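Local atomic coordinates of S-adenosylmethionine tRNA ribosyltransferase (Rhodococcus sp., PDB entry 2NS0), a protein that is of unknown function but is possibly an S-adenosylmethionine-dependent tRNA ribosyltransferase, and belongs to a family of the helix-turn-helix clan. Residues A66-P70 and R71-G75. Numbering follows the deposited sequence.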
ATOM      1  N   ALA A  66     -12.203  -8.843  -1.503  1.00 19.83           N
ATOM      2  CA  ALA A  66     -13.113  -7.720  -1.656  1.00 19.02           C
ATOM      3  C   ALA A  66     -12.374  -6.376  -1.626  1.00 19.15           C
ATOM      4  O   ALA A  66     -11.463  -6.199  -0.821  1.00 19.31           O
ATOM      5  CB  ALA A  66     -14.184  -7.767  -0.546  1.00 20.12           C
ATOM      6  N   VAL A  67     -12.768  -5.417  -2.470  1.00 17.89           N
ATOM      7  CA  VAL A  67     -12.170  -4.082  -2.388  1.00 16.77           C
ATOM      8  C   VAL A  67     -12.629  -3.413  -1.074  1.00 17.89           C
ATOM      9  O   VAL A  67     -13.845  -3.420  -0.741  1.00 17.08           O
ATOM     10  CB  VAL A  67     -12.476  -3.197  -3.655  1.00 17.70           C
ATOM     11  CG1 VAL A  67     -12.028  -1.711  -3.431  1.00 16.88           C
ATOM     12  CG2 VAL A  67     -11.776  -3.765  -4.910  1.00 16.35           C
ATOM     13  N   VAL A  68     -11.651  -2.874  -0.321  1.00 16.73           N
ATOM     14  CA  VAL A  68     -11.895  -2.209   0.978  1.00 17.08           C
ATOM     15  C   VAL A  68     -11.099  -0.866   1.069  1.00 17.57           C
ATOM     16  O   VAL A  68     -10.165  -0.621   0.295  1.00 16.32           O
ATOM     17  CB  VAL A  68     -11.489  -3.134   2.224  1.00 17.96           C
ATOM     18  CG1 VAL A  68     -12.318  -4.452   2.321  1.00 15.44           C
ATOM     19  CG2 VAL A  68      -9.949  -3.421   2.221  1.00 12.94           C
ATOM     20  N   ASP A  69     -11.455  -0.035   2.057  1.00 16.53           N
ATOM     21  CA  ASP A  69     -10.702   1.144   2.410  1.00 16.40           C
ATOM     22  C   ASP A  69      -9.688   0.683   3.452  1.00 16.36           C
ATOM     23  O   ASP A  69     -10.089   0.184   4.523  1.00 16.62           O
ATOM     24  CB  ASP A  69     -11.673   2.154   3.050  1.00 17.04           C
ATOM     25  CG  ASP A  69     -11.005   3.484   3.435  1.00 18.50           C
ATOM     26  OD1 ASP A  69      -9.784   3.582   3.538  1.00 17.30           O
ATOM     27  OD2 ASP A  69     -11.744   4.429   3.699  1.00 22.42           O
ATOM     28  N   PRO A  70      -8.375   0.860   3.168  1.00 16.06           N
ATOM     29  CA  PRO A  70      -7.287   0.450   4.083  1.00 16.95           C
ATOM     30  C   PRO A  70      -7.305   1.219   5.400  1.00 18.07           C
ATOM     31  O   PRO A  70      -6.742   0.760   6.399  1.00 18.36           O
ATOM     32  CB  PRO A  70      -6.018   0.870   3.323  1.00 15.72           C
ATOM     33  CG  PRO A  70      -6.453   1.980   2.482  1.00 15.69           C
ATOM     34  CD  PRO A  70      -7.802   1.509   1.971  1.00 15.35           C
ATOM     35  N   ARG A  71      -7.937   2.388   5.387  1.00 19.62           N
ATOM     36  CA  ARG A  71      -8.022   3.225   6.590  1.00 20.99           C
ATOM     37  C   ARG A  71      -9.028   2.667   7.587  1.00 21.23           C
ATOM     38  O   ARG A  71      -8.920   2.942   8.782  1.00 22.33           O
ATOM     39  CB  ARG A  71      -8.302   4.702   6.223  1.00 20.17           C
ATOM     40  CG  ARG A  71      -7.087   5.390   5.574  1.00 23.21           C
ATOM     41  CD  ARG A  71      -7.502   6.511   4.634  1.00 23.27           C
ATOM     42  NE  ARG A  71      -8.360   6.005   3.550  1.00 26.31           N
ATOM     43  CZ  ARG A  71      -8.601   6.668   2.426  1.00 27.57           C
ATOM     44  NH1 ARG A  71      -8.063   7.867   2.214  1.00 26.83           N
ATOM     45  NH2 ARG A  71      -9.384   6.135   1.512  1.00 27.24           N
ATOM     46  N   SER A  72      -9.977   1.865   7.094  1.00 22.03           N
ATOM     47  CA  SER A  72     -11.076   1.254   7.903  1.00 21.72           C
ATOM     48  C   SER A  72     -10.912  -0.224   8.234  1.00 20.92           C
ATOM     49  O   SER A  72     -11.413  -0.686   9.251  1.00 20.65           O
ATOM     50  CB  SER A  72     -12.390   1.361   7.156  1.00 21.06           C
ATOM     51  OG  SER A  72     -12.741   2.711   7.063  1.00 27.61           O
ATOM     52  N   ALA A  73     -10.252  -0.947   7.334  1.00 20.03           N
ATOM     53  CA  ALA A  73     -10.126  -2.419   7.350  1.00 20.56           C
ATOM     54  C   ALA A  73      -9.257  -2.893   8.506  1.00 20.91           C
ATOM     55  O   ALA A  73      -8.224  -2.321   8.787  1.00 20.35           O
ATOM     56  CB  ALA A  73      -9.540  -2.953   5.995  1.00 20.58           C
ATOM     57  N   ARG A  74      -9.704  -3.965   9.154  1.00 21.97           N
ATOM     58  CA  ARG A  74      -9.010  -4.585  10.277  1.00 22.44           C
ATOM     59  C   ARG A  74      -8.167  -5.748   9.764  1.00 22.45           C
ATOM     60  O   ARG A  74      -8.644  -6.636   9.057  1.00 22.11           O
ATOM     61  CB  ARG A  74     -10.026  -5.069  11.335  1.00 22.63           C
ATOM     62  CG  ARG A  74      -9.428  -5.990  12.405  1.00 22.73           C
ATOM     63  CD  ARG A  74     -10.511  -6.659  13.282  1.00 23.41           C
ATOM     64  NE  ARG A  74     -11.384  -5.668  13.923  1.00 26.00           N
ATOM     65  CZ  ARG A  74     -11.094  -5.049  15.072  1.00 27.76           C
ATOM     66  NH1 ARG A  74      -9.956  -5.340  15.715  1.00 26.05           N
ATOM     67  NH2 ARG A  74     -11.942  -4.145  15.587  1.00 22.11           N
ATOM     68  N   GLY A  75      -6.891  -5.726  10.114  1.00 22.72           N
ATOM     69  CA  GLY A  75      -6.004  -6.808   9.769  1.00 22.58           C
ATOM     70  C   GLY A  75      -5.502  -6.786   8.344  1.00 22.68           C
ATOM     71  O   GLY A  75      -5.679  -5.795   7.645  1.00 24.02           O
TER
HETATM   72  O   HOH W   1     -14.109   3.312   5.048  1.00 31.38           O
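The carbonyl oxygen of D69 accepts two backbone bonds from the residues ahead, from S72 N at 3.1 Å and A73 N at 3.0 Å, and the chain from D69 to A73 thereby curls into a single helix-like turn, in which P70 and R71 form the corners of the beta-turn D69-S72. A73 N lies nearly along the C=O axis, whereas S72 N sits above the carbonyl plane. The D69 side chain adds a second ring to this turn. With CG anti to the backbone N (chi1 -178°), the carboxylate leans forward, and its OD1 takes the N-H of R71 at 2.9 Å from above the carboxylate plane. That same oxygen is the anchor for the R71 guanidinium, which approaches side-on: NE donates an almost straight bond of 2.8 Å to OD1 on its syn side, while NH2 reaches OD1 at a longer 3.3 Å. A bend of the arginine chain at chi3 (-60°) brings NE back to the aspartate. OD1 lies in the guanidinium plane, with the carboxylate turned 71° from it. Three N-H groups thus converge on OD1, which would probably stabilise the negative charge. OD2 accepts a hydrogen bond from a water that also bonds S72 OG, bridging the two side chains. V68 CG2 packs on A73 CB at 3.8 Å. Two residues of helix 43-55 meet the turn: D55 forms a salt bridge with R71 NH1, and R47 NH1 donates to P70 O. Aspartate side-chain and main-chain acceptors used together in this way define an Asx motif: an Asx turn (OD1 to R71 N) on a main-chain turn whose D69 C=O is bonded to both i+3 (type I beta-turn) and i+4 (alpha-turn), here at the start of the connection from edge strand 66-67 to strand 78-81 at the other edge of the antiparallel sheet.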